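Local coordinates for NanS-p (Escherichia phage vB_EcoP_24B, PDB 6YP6), which probably binds carbohydrate as part of a phage-encoded carbohydrate esterase of the NanS-p type, conserved among Shiga toxin-encoding bacteriophages, at residues S25-S33 with K41-A49; V128-A136 with F179-S187. All coordinates share one frame; numbering follows the deposited sequence.

Contact 1: S25-S33 with K41-A49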
ATOM      1  N   SER A  25      -8.804   3.610 -12.263  1.00 16.03           N
ATOM      2  CA  SER A  25      -8.642   4.550 -13.353  1.00 16.73           C
ATOM      3  C   SER A  25      -7.209   4.492 -13.838  1.00 16.13           C
ATOM      4  O   SER A  25      -6.282   4.253 -13.063  1.00 16.97           O
ATOM      5  CB  SER A  25      -8.981   5.977 -12.937  1.00 18.64           C
ATOM      6  OG  SER A  25      -8.131   6.429 -11.911  1.00 20.60           O
ATOM      7  N   GLY A  26      -7.030   4.736 -15.121  1.00 15.46           N
ATOM      8  CA  GLY A  26      -5.728   4.629 -15.733  1.00 15.53           C
ATOM      9  C   GLY A  26      -5.340   3.169 -15.907  1.00 15.81           C
ATOM     10  O   GLY A  26      -5.832   2.270 -15.237  1.00 17.38           O
ATOM     11  N   GLY A  27      -4.446   2.946 -16.869  1.00 16.32           N
ATOM     12  CA  GLY A  27      -3.877   1.637 -17.027  1.00 15.74           C
ATOM     13  C   GLY A  27      -4.868   0.527 -17.336  1.00 15.71           C
ATOM     14  O   GLY A  27      -5.967   0.737 -17.861  1.00 17.22           O
ATOM     15  N   ARG A  28      -4.419  -0.687 -17.032  1.00 14.26           N
ATOM     16  CA  ARG A  28      -5.134  -1.914 -17.320  1.00 14.26           C
ATOM     17  C   ARG A  28      -5.001  -2.831 -16.117  1.00 12.70           C
ATOM     18  O   ARG A  28      -3.933  -2.909 -15.507  1.00 11.97           O
ATOM     19  CB  ARG A  28      -4.539  -2.608 -18.547  1.00 15.60           C
ATOM     20  CG  ARG A  28      -5.264  -3.878 -18.922  1.00 17.90           C
ATOM     21  CD  ARG A  28      -4.638  -4.584 -20.098  1.00 20.21           C
ATOM     22  NE  ARG A  28      -5.397  -5.791 -20.408  1.00 22.31           N
ATOM     23  CZ  ARG A  28      -4.964  -6.782 -21.176  1.00 24.25           C
ATOM     24  NH1 ARG A  28      -3.760  -6.726 -21.728  1.00 25.02           N
ATOM     25  NH2 ARG A  28      -5.740  -7.836 -21.384  1.00 24.86           N
ATOM     26  N   ALA A  29      -6.092  -3.509 -15.773  1.00 12.40           N
ATOM     27  CA  ALA A  29      -6.109  -4.528 -14.728  1.00 12.18           C
ATOM     28  C   ALA A  29      -6.614  -5.801 -15.394  1.00 12.49           C
ATOM     29  O   ALA A  29      -7.784  -5.875 -15.783  1.00 14.62           O
ATOM     30  CB  ALA A  29      -7.024  -4.111 -13.580  1.00 12.93           C
ATOM     31  N   GLU A  30      -5.742  -6.794 -15.535  1.00 11.80           N
ATOM     32  CA  GLU A  30      -6.088  -8.049 -16.191  1.00 11.98           C
ATOM     33  C   GLU A  30      -6.014  -9.175 -15.171  1.00 10.99           C
ATOM     34  O   GLU A  30      -4.952  -9.410 -14.593  1.00 10.46           O
ATOM     35  CB  GLU A  30      -5.119  -8.343 -17.336  1.00 13.75           C
ATOM     36  CG  GLU A  30      -5.498  -9.590 -18.116  1.00 15.28           C
ATOM     37  CD  GLU A  30      -4.409 -10.096 -19.041  1.00 17.45           C
ATOM     38  OE1 GLU A  30      -3.333  -9.474 -19.123  1.00 18.32           O
ATOM     39  OE2 GLU A  30      -4.629 -11.134 -19.702  1.00 18.70           O
ATOM     40  N   VAL A  31      -7.122  -9.884 -14.966  1.00 11.33           N
ATOM     41  CA  VAL A  31      -7.093 -11.051 -14.093  1.00 11.85           C
ATOM     42  C   VAL A  31      -6.377 -12.173 -14.829  1.00 11.82           C
ATOM     43  O   VAL A  31      -6.726 -12.514 -15.965  1.00 12.99           O
ATOM     44  CB  VAL A  31      -8.513 -11.451 -13.668  1.00 12.82           C
ATOM     45  CG1 VAL A  31      -8.465 -12.683 -12.778  1.00 13.34           C
ATOM     46  CG2 VAL A  31      -9.193 -10.298 -12.944  1.00 13.54           C
ATOM     47  N   VAL A  32      -5.358 -12.740 -14.187  1.00 11.57           N
ATOM     48  CA  VAL A  32      -4.472 -13.708 -14.814  1.00 12.31           C
ATOM     49  C   VAL A  32      -4.354 -14.933 -13.927  1.00 12.81           C
ATOM     50  O   VAL A  32      -4.699 -14.912 -12.747  1.00 12.96           O
ATOM     51  CB  VAL A  32      -3.066 -13.138 -15.088  1.00 13.01           C
ATOM     52  CG1 VAL A  32      -3.144 -12.025 -16.108  1.00 13.65           C
ATOM     53  CG2 VAL A  32      -2.403 -12.662 -13.796  1.00 13.15           C
ATOM     54  N   SER A  33      -3.834 -16.003 -14.521  1.00 13.46           N
ATOM     55  CA  SER A  33      -3.477 -17.204 -13.783  1.00 14.25           C
ATOM     56  C   SER A  33      -2.042 -17.100 -13.283  1.00 14.06           C
ATOM     57  O   SER A  33      -1.143 -16.693 -14.026  1.00 15.68           O
ATOM     58  CB  SER A  33      -3.613 -18.432 -14.680  1.00 16.06           C
ATOM     59  OG  SER A  33      -4.954 -18.615 -15.067  1.00 18.37           O
ATOM     60  N   LYS A  41      -4.887 -17.333  -8.956  1.00 12.50           N
ATOM     61  CA  LYS A  41      -5.263 -16.104  -9.630  1.00 12.29           C
ATOM     62  C   LYS A  41      -4.469 -14.924  -9.095  1.00 11.39           C
ATOM     63  O   LYS A  41      -3.942 -14.948  -7.980  1.00 12.21           O
ATOM     64  CB  LYS A  41      -6.757 -15.796  -9.415  1.00 13.46           C
ATOM     65  CG  LYS A  41      -7.689 -16.864  -9.933  1.00 15.73           C
ATOM     66  CD  LYS A  41      -7.658 -16.915 -11.443  1.00 17.99           C
ATOM     67  CE  LYS A  41      -8.692 -17.879 -11.988  1.00 20.07           C
ATOM     68  NZ  LYS A  41      -8.801 -17.741 -13.464  1.00 21.57           N
ATOM     69  N   ALA A  42      -4.423 -13.878  -9.912  1.00 10.23           N
ATOM     70  CA  ALA A  42      -3.870 -12.586  -9.532  1.00 10.00           C
ATOM     71  C   ALA A  42      -4.446 -11.562 -10.499  1.00  9.65           C
ATOM     72  O   ALA A  42      -5.027 -11.916 -11.521  1.00 10.58           O
ATOM     73  CB  ALA A  42      -2.343 -12.597  -9.621  1.00 10.40           C
ATOM     74  N   VAL A  43      -4.295 -10.287 -10.172  1.00  9.30           N
ATOM     75  CA  VAL A  43      -4.617  -9.218 -11.113  1.00  9.17           C
ATOM     76  C   VAL A  43      -3.326  -8.505 -11.484  1.00  8.87           C
ATOM     77  O   VAL A  43      -2.546  -8.109 -10.612  1.00  8.75           O
ATOM     78  CB  VAL A  43      -5.730  -8.282 -10.611  1.00  9.84           C
ATOM     79  CG1 VAL A  43      -5.274  -7.424  -9.446  1.00 10.00           C
ATOM     80  CG2 VAL A  43      -6.245  -7.401 -11.767  1.00 10.42           C
ATOM     81  N   LYS A  44      -3.077  -8.401 -12.775  1.00  8.95           N
ATOM     82  CA  LYS A  44      -1.877  -7.793 -13.323  1.00  9.36           C
ATOM     83  C   LYS A  44      -2.185  -6.350 -13.682  1.00  8.96           C
ATOM     84  O   LYS A  44      -3.096  -6.077 -14.472  1.00  9.66           O
ATOM     85  CB  LYS A  44      -1.445  -8.571 -14.558  1.00 11.03           C
ATOM     86  CG  LYS A  44      -0.251  -8.002 -15.303  1.00 13.53           C
ATOM     87  CD  LYS A  44       0.135  -8.934 -16.459  1.00 16.28           C
ATOM     88  CE  LYS A  44       1.121  -8.306 -17.429  1.00 18.14           C
ATOM     89  NZ  LYS A  44       1.390  -9.190 -18.600  1.00 19.54           N
ATOM     90  N   LEU A  45      -1.419  -5.439 -13.102  1.00  8.85           N
ATOM     91  CA  LEU A  45      -1.622  -4.006 -13.252  1.00  9.38           C
ATOM     92  C   LEU A  45      -0.485  -3.432 -14.082  1.00  9.88           C
ATOM     93  O   LEU A  45       0.696  -3.568 -13.737  1.00  9.88           O
ATOM     94  CB  LEU A  45      -1.689  -3.330 -11.885  1.00  9.66           C
ATOM     95  CG  LEU A  45      -2.739  -3.935 -10.934  1.00 11.43           C
ATOM     96  CD1 LEU A  45      -2.667  -3.244  -9.587  1.00 11.97           C
ATOM     97  CD2 LEU A  45      -4.132  -3.854 -11.474  1.00 12.40           C
ATOM     98  N   THR A  46      -0.861  -2.801 -15.186  1.00 10.59           N
ATOM     99  CA  THR A  46       0.059  -2.189 -16.120  1.00 12.02           C
ATOM    100  C   THR A  46      -0.550  -0.885 -16.616  1.00 12.29           C
ATOM    101  O   THR A  46      -1.707  -0.559 -16.335  1.00 12.60           O
ATOM    102  CB  THR A  46       0.304  -3.086 -17.350  1.00 13.53           C
ATOM    103  OG1 THR A  46      -0.935  -3.329 -18.037  1.00 14.02           O
ATOM    104  CG2 THR A  46       0.952  -4.405 -16.951  1.00 14.38           C
ATOM    105  N   LYS A  47       0.243  -0.142 -17.379  1.00 13.61           N
ATOM    106  CA  LYS A  47      -0.248   1.036 -18.083  0.50 14.54           C
ATOM    107  C   LYS A  47       0.650   1.280 -19.289  1.00 15.58           C
ATOM    108  O   LYS A  47       1.716   0.677 -19.429  1.00 16.41           O
ATOM    109  CB  LYS A  47      -0.354   2.259 -17.156  0.50 14.80           C
ATOM    110  CG  LYS A  47       0.875   2.572 -16.294  0.50 14.61           C
ATOM    111  CD  LYS A  47       1.952   3.313 -17.079  0.50 14.46           C
ATOM    112  CE  LYS A  47       3.180   3.607 -16.221  0.50 14.02           C
ATOM    113  NZ  LYS A  47       2.994   4.755 -15.311  0.50 13.95           N
ATOM    114  N   GLU A  48       0.209   2.175 -20.161  1.00 17.81           N
ATOM    115  CA  GLU A  48       1.035   2.603 -21.284  1.00 20.39           C
ATOM    116  C   GLU A  48       1.987   3.689 -20.789  1.00 20.05           C
ATOM    117  O   GLU A  48       1.542   4.739 -20.319  1.00 19.00           O
ATOM    118  CB  GLU A  48       0.157   3.137 -22.413  1.00 23.57           C
ATOM    119  CG  GLU A  48      -0.739   2.095 -23.074  1.00 26.90           C
ATOM    120  CD  GLU A  48       0.042   0.982 -23.750  1.00 29.70           C
ATOM    121  OE1 GLU A  48       1.237   1.186 -24.056  1.00 30.74           O
ATOM    122  OE2 GLU A  48      -0.541  -0.101 -23.976  1.00 30.85           O
ATOM    123  N   ALA A  49       3.291   3.441 -20.885  1.00 21.07           N
ATOM    124  CA  ALA A  49       4.265   4.404 -20.386  1.00 21.81           C
ATOM    125  C   ALA A  49       4.047   5.767 -21.028  1.00 21.69           C
ATOM    126  O   ALA A  49       3.823   5.877 -22.234  1.00 21.50           O
ATOM    127  CB  ALA A  49       5.685   3.918 -20.675  1.00 22.54           C
TER
HETATM  128  O   HOH W   1      -0.908 -11.198 -19.425  1.00 40.71           O
HETATM  129  O   HOH W   2      -7.470 -15.639 -15.515  1.00 44.14           O
HETATM  130  O   HOH W   3      -6.531 -19.999 -13.304  1.00 48.61           O
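Ala-29 sets its CB against two branches of the partner strand, CD2 of Leu-45 at 3.6 Å and CG2 of Val-43 at 3.8 Å. Val-43 offers that branch because CG2 stands anti to its backbone N, and Val-31 lies next along the same face, which Ser-33 and Lys-41 end. On the other face the aliphatic groups are Val-32 and Ala-42, with Val-32 CG1 crossing 4.1 Å from Lys-44 CB. Beyond them the chains turn polar. Glu-30 and Lys-44 both run out extended, and their ends do not touch: one water donates to Glu-30 OE1 and accepts from Lys-44 NZ. Arg-28, on the strand of Glu-30, adds charge, its NH2 a long 3.7 Å from Glu-30 OE1, which lies over the guanidinium face, where no N-H points at it. Between the two faces, three hydrogen-bonded pairs, Arg-28 with Thr-46, Glu-30 with Lys-44 and Val-32 with Ala-42, make a regular antiparallel hairpin, the bond from Lys-44 N to Glu-30 O being almost straight at 179°. Strand 41-46 is the inner one: its far edge pairs with strand 207-216, Val-43 and Leu-45 pack on Ile-209, and Leu-45 also reaches Leu-56 of strand 55-59.

Contact 2: V128-A136 with F179-S187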
ATOM      1  N   VAL A 128      10.836  -0.832   0.949  1.00  7.40           N
ATOM      2  CA  VAL A 128       9.599  -0.237   1.433  1.00  7.38           C
ATOM      3  C   VAL A 128       9.965   1.085   2.096  1.00  6.77           C
ATOM      4  O   VAL A 128      10.790   1.104   3.014  1.00  7.59           O
ATOM      5  CB  VAL A 128       8.893  -1.143   2.448  1.00 10.12           C
ATOM      6  CG1 VAL A 128       7.577  -0.515   2.865  1.00 10.64           C
ATOM      7  CG2 VAL A 128       8.683  -2.547   1.926  1.00 11.58           C
ATOM      8  N   MET A 129       9.344   2.180   1.649  1.00  6.97           N
ATOM      9  CA  MET A 129       9.685   3.529   2.053  1.00  7.45           C
ATOM     10  C   MET A 129       8.452   4.240   2.599  1.00  6.90           C
ATOM     11  O   MET A 129       7.326   3.946   2.206  1.00  7.26           O
ATOM     12  CB  MET A 129      10.174   4.324   0.826  1.00  7.78           C
ATOM     13  CG  MET A 129      11.331   3.695   0.084  1.00  8.61           C
ATOM     14  SD  MET A 129      12.878   3.599   1.008  1.00 10.59           S
ATOM     15  CE  MET A 129      13.252   5.322   1.244  1.00 11.85           C
ATOM     16  N   TYR A 130       8.689   5.203   3.487  1.00  6.93           N
ATOM     17  CA  TYR A 130       7.648   6.051   4.060  1.00  7.02           C
ATOM     18  C   TYR A 130       7.817   7.455   3.511  1.00  7.25           C
ATOM     19  O   TYR A 130       8.841   8.101   3.755  1.00  8.19           O
ATOM     20  CB  TYR A 130       7.766   6.037   5.586  1.00  7.55           C
ATOM     21  CG  TYR A 130       6.699   6.764   6.375  1.00  7.37           C
ATOM     22  CD1 TYR A 130       5.458   7.071   5.849  1.00  7.31           C
ATOM     23  CD2 TYR A 130       6.942   7.115   7.693  1.00  7.57           C
ATOM     24  CE1 TYR A 130       4.486   7.722   6.614  1.00  7.62           C
ATOM     25  CE2 TYR A 130       5.995   7.769   8.455  1.00  7.68           C
ATOM     26  CZ  TYR A 130       4.764   8.067   7.921  1.00  7.74           C
ATOM     27  OH  TYR A 130       3.836   8.732   8.693  1.00  8.55           O
ATOM     28  N   HIS A 131       6.806   7.924   2.778  1.00  7.09           N
ATOM     29  CA  HIS A 131       6.815   9.267   2.195  1.00  7.91           C
ATOM     30  C   HIS A 131       6.345  10.273   3.243  1.00  7.64           C
ATOM     31  O   HIS A 131       5.206  10.752   3.243  1.00  8.93           O
ATOM     32  CB  HIS A 131       5.925   9.293   0.969  1.00  8.51           C
ATOM     33  CG  HIS A 131       6.036  10.544   0.153  1.00  9.19           C
ATOM     34  ND1 HIS A 131       5.531  10.622  -1.126  1.00 11.08           N
ATOM     35  CD2 HIS A 131       6.595  11.753   0.409  1.00  9.59           C
ATOM     36  CE1 HIS A 131       5.765  11.828  -1.615  1.00 11.50           C
ATOM     37  NE2 HIS A 131       6.399  12.538  -0.702  1.00 11.16           N
ATOM     38  N   ASN A 132       7.241  10.579   4.176  1.00  7.97           N
ATOM     39  CA  ASN A 132       6.910  11.491   5.259  1.00  8.66           C
ATOM     40  C   ASN A 132       7.837  12.700   5.306  1.00  9.14           C
ATOM     41  O   ASN A 132       7.742  13.484   6.254  1.00 11.82           O
ATOM     42  CB  ASN A 132       6.849  10.790   6.620  1.00  9.33           C
ATOM     43  CG  ASN A 132       8.212  10.470   7.163  1.00  9.52           C
ATOM     44  OD1 ASN A 132       9.158  10.195   6.430  1.00  9.37           O
ATOM     45  ND2 ASN A 132       8.319  10.494   8.483  1.00 10.02           N
ATOM     46  N   ALA A 133       8.667  12.908   4.287  1.00  8.72           N
ATOM     47  CA  ALA A 133       9.562  14.047   4.205  1.00  8.91           C
ATOM     48  C   ALA A 133       9.250  14.868   2.963  1.00  9.33           C
ATOM     49  O   ALA A 133       8.694  14.370   1.992  1.00  9.76           O
ATOM     50  CB  ALA A 133      11.023  13.581   4.172  1.00  9.51           C
ATOM     51  N   LYS A 134       9.635  16.147   2.997  1.00  9.98           N
ATOM     52  CA  LYS A 134       9.413  17.009   1.839  1.00 10.92           C
ATOM     53  C   LYS A 134      10.171  16.529   0.606  1.00  9.91           C
ATOM     54  O   LYS A 134       9.652  16.617  -0.508  1.00 10.62           O
ATOM     55  CB  LYS A 134       9.822  18.441   2.161  1.00 13.48           C
ATOM     56  CG  LYS A 134       8.911  19.157   3.131  1.00 16.43           C
ATOM     57  CD  LYS A 134       9.320  20.625   3.247  1.00 19.28           C
ATOM     58  CE  LYS A 134       9.050  21.209   4.618  1.00 21.19           C
ATOM     59  NZ  LYS A 134      10.072  20.784   5.617  1.00 23.00           N
ATOM     60  N   VAL A 135      11.411  16.063   0.776  1.00  9.84           N
ATOM     61  CA  VAL A 135      12.214  15.567  -0.336  1.00 10.06           C
ATOM     62  C   VAL A 135      12.575  14.114  -0.067  1.00  9.29           C
ATOM     63  O   VAL A 135      12.854  13.721   1.073  1.00  9.44           O
ATOM     64  CB  VAL A 135      13.463  16.418  -0.629  1.00 11.78           C
ATOM     65  CG1 VAL A 135      13.051  17.820  -1.032  1.00 12.26           C
ATOM     66  CG2 VAL A 135      14.400  16.455   0.546  1.00 13.18           C
ATOM     67  N   ALA A 136      12.564  13.314  -1.135  1.00  9.45           N
ATOM     68  CA  ALA A 136      12.574  11.869  -0.959  1.00  9.93           C
ATOM     69  C   ALA A 136      13.889  11.353  -0.403  1.00 10.33           C
ATOM     70  O   ALA A 136      13.909  10.271   0.192  1.00 10.56           O
ATOM     71  CB  ALA A 136      12.266  11.160  -2.279  1.00 10.74           C
ATOM     72  N   PHE A 179       8.014   1.951  13.622  1.00  7.66           N
ATOM     73  CA  PHE A 179       8.169   3.370  13.333  1.00  7.87           C
ATOM     74  C   PHE A 179       6.893   4.078  13.750  1.00  7.76           C
ATOM     75  O   PHE A 179       5.830   3.465  13.852  1.00  8.90           O
ATOM     76  CB  PHE A 179       8.459   3.618  11.834  1.00  7.77           C
ATOM     77  CG  PHE A 179       7.329   3.221  10.925  1.00  8.08           C
ATOM     78  CD1 PHE A 179       7.108   1.901  10.572  1.00  8.58           C
ATOM     79  CD2 PHE A 179       6.489   4.191  10.406  1.00  8.82           C
ATOM     80  CE1 PHE A 179       6.051   1.562   9.738  1.00  9.08           C
ATOM     81  CE2 PHE A 179       5.440   3.860   9.573  1.00  9.59           C
ATOM     82  CZ  PHE A 179       5.225   2.548   9.237  1.00  9.68           C
ATOM     83  N   THR A 180       6.995   5.379  13.990  1.00  8.02           N
ATOM     84  CA  THR A 180       5.844   6.172  14.382  1.00  8.45           C
ATOM     85  C   THR A 180       5.397   7.049  13.216  1.00  8.08           C
ATOM     86  O   THR A 180       6.209   7.735  12.590  1.00  9.39           O
ATOM     87  CB  THR A 180       6.148   6.994  15.632  1.00 10.07           C
ATOM     88  OG1 THR A 180       6.428   6.102  16.716  1.00 10.82           O
ATOM     89  CG2 THR A 180       4.963   7.867  16.021  1.00 11.32           C
ATOM     90  N   LEU A 181       4.100   7.008  12.922  1.00  7.72           N
ATOM     91  CA  LEU A 181       3.546   7.865  11.889  1.00  8.04           C
ATOM     92  C   LEU A 181       3.790   9.318  12.252  1.00  8.24           C
ATOM     93  O   LEU A 181       3.750   9.701  13.423  1.00  9.72           O
ATOM     94  CB  LEU A 181       2.047   7.641  11.739  1.00  8.20           C
ATOM     95  CG  LEU A 181       1.624   6.254  11.260  1.00  9.55           C
ATOM     96  CD1 LEU A 181       0.125   6.084  11.404  1.00 11.30           C
ATOM     97  CD2 LEU A 181       2.038   5.979   9.828  1.00 10.52           C
ATOM     98  N   THR A 182       4.037  10.134  11.235  1.00  8.26           N
ATOM     99  CA  THR A 182       4.205  11.569  11.378  1.00  8.71           C
ATOM    100  C   THR A 182       3.313  12.243  10.349  1.00  9.32           C
ATOM    101  O   THR A 182       2.708  11.594   9.497  1.00  9.60           O
ATOM    102  CB  THR A 182       5.659  12.011  11.149  1.00  9.61           C
ATOM    103  OG1 THR A 182       6.017  11.822   9.779  1.00 10.41           O
ATOM    104  CG2 THR A 182       6.617  11.241  12.020  1.00 10.67           C
ATOM    105  N   GLN A 183       3.260  13.564  10.407  1.00 11.15           N
ATOM    106  CA  GLN A 183       2.682  14.303   9.294  1.00 13.16           C
ATOM    107  C   GLN A 183       3.488  14.037   8.023  1.00 12.76           C
ATOM    108  O   GLN A 183       4.663  13.672   8.059  1.00 13.93           O
ATOM    109  CB  GLN A 183       2.637  15.794   9.617  1.00 15.32           C
ATOM    110  CG  GLN A 183       1.773  16.095  10.841  1.00 16.97           C
ATOM    111  CD  GLN A 183       1.524  17.569  11.060  1.00 19.85           C
ATOM    112  OE1 GLN A 183       1.811  18.392  10.198  1.00 20.84           O
ATOM    113  NE2 GLN A 183       0.965  17.910  12.217  1.00 21.05           N
ATOM    114  N   SER A 184       2.837  14.241   6.882  1.00 12.97           N
ATOM    115  CA  SER A 184       3.418  13.959   5.579  1.00 13.02           C
ATOM    116  C   SER A 184       3.037  15.067   4.606  1.00 13.92           C
ATOM    117  O   SER A 184       1.990  15.694   4.771  1.00 14.20           O
ATOM    118  CB  SER A 184       2.861  12.633   5.038  1.00 12.85           C
ATOM    119  OG  SER A 184       3.085  12.456   3.652  1.00 13.13           O
ATOM    120  N   PRO A 185       3.865  15.305   3.584  1.00 14.10           N
ATOM    121  CA  PRO A 185       3.518  16.325   2.584  1.00 14.90           C
ATOM    122  C   PRO A 185       2.499  15.868   1.560  1.00 15.22           C
ATOM    123  O   PRO A 185       2.031  16.703   0.773  1.00 16.08           O
ATOM    124  CB  PRO A 185       4.865  16.596   1.895  1.00 15.55           C
ATOM    125  CG  PRO A 185       5.552  15.285   1.952  1.00 15.43           C
ATOM    126  CD  PRO A 185       5.190  14.713   3.309  1.00 14.78           C
ATOM    127  N   VAL A 186       2.158  14.577   1.521  1.00 15.35           N
ATOM    128  CA  VAL A 186       1.240  14.092   0.499  1.00 15.53           C
ATOM    129  C   VAL A 186      -0.123  14.732   0.711  1.00 15.40           C
ATOM    130  O   VAL A 186      -0.713  14.640   1.795  1.00 15.33           O
ATOM    131  CB  VAL A 186       1.177  12.556   0.513  1.00 16.10           C
ATOM    132  CG1 VAL A 186       0.144  12.062  -0.493  1.00 16.76           C
ATOM    133  CG2 VAL A 186       2.554  11.956   0.215  1.00 16.31           C
ATOM    134  N   SER A 187      -0.633  15.371  -0.340  1.00 16.48           N
ATOM    135  CA  SER A 187      -1.854  16.159  -0.255  1.00 17.58           C
ATOM    136  C   SER A 187      -2.806  15.943  -1.413  1.00 17.20           C
ATOM    137  O   SER A 187      -3.945  16.394  -1.315  1.00 16.88           O
ATOM    138  CB  SER A 187      -1.516  17.654  -0.207  1.00 19.31           C
ATOM    139  OG  SER A 187      -0.804  18.029  -1.374  1.00 20.62           O
TER
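Tyr-130 points its CB toward segment 179-187, and with CG anti to the backbone N (chi1 -175°) the ring extends between Phe-179 and Asn-132. CD2 and CE2 run past the Phe-179 ring, CD2 lying 4.0 Å from Phe-179 CD2; the two planes meet obliquely at 57°. Phe-179 CE2 lies over one face of the tyrosine, toward its rim, and Asn-132 CB sits over the opposite face, 3.5 Å above the Tyr-130 ring centre. Farther out CZ meets Leu-181 CD2, and at the tip OH accepts the backbone N-H of Thr-182, which arrives in the ring plane at 2.9 Å. Asn-132 then reaches across, its ND2 donating in the amide plane to Thr-182 OG1 at 3.0 Å; that hydroxyl donates in turn to Gln-183 O. Ser-184 OG works both ways, donating to His-131 O at 2.8 Å and accepting from Val-186 N in an ST turn. A CH-pi contact closes this end, Val-186 CG2 lying 3.6 Å from the centroid of the His-131 ring. The loop leaving strand 125-130 is thus fastened to the one leaving strand 174-180; Tyr-130 and Phe-179 both lean on Leu-142 of strand 140-147, and Phe-179 also packs on Val-167 of strand 166-171.

Contact 1 pairs neighbouring strands of a single hairpin, whereas contact 2 joins segments 43 residues apart at their closest ends, chiefly through the loops that follow strands of two different sheets. Neither is fully buried. Contact 1 is held mainly by regular backbone bonds, with charged or water-linked chains on both faces and its buried residues on strand 41-46. Contact 2 relies on side chains: hydroxyls bond to loop backbone, an amide bonds to a hydroxyl, and its buried residues are Tyr-130 and Phe-179 with Leu-181 and Ser-184. The two share the sheet that holds 28-33, 41-46 and 174-180, yet lie on opposite sides of the chain's centre, with their own centres about 27 Å apart.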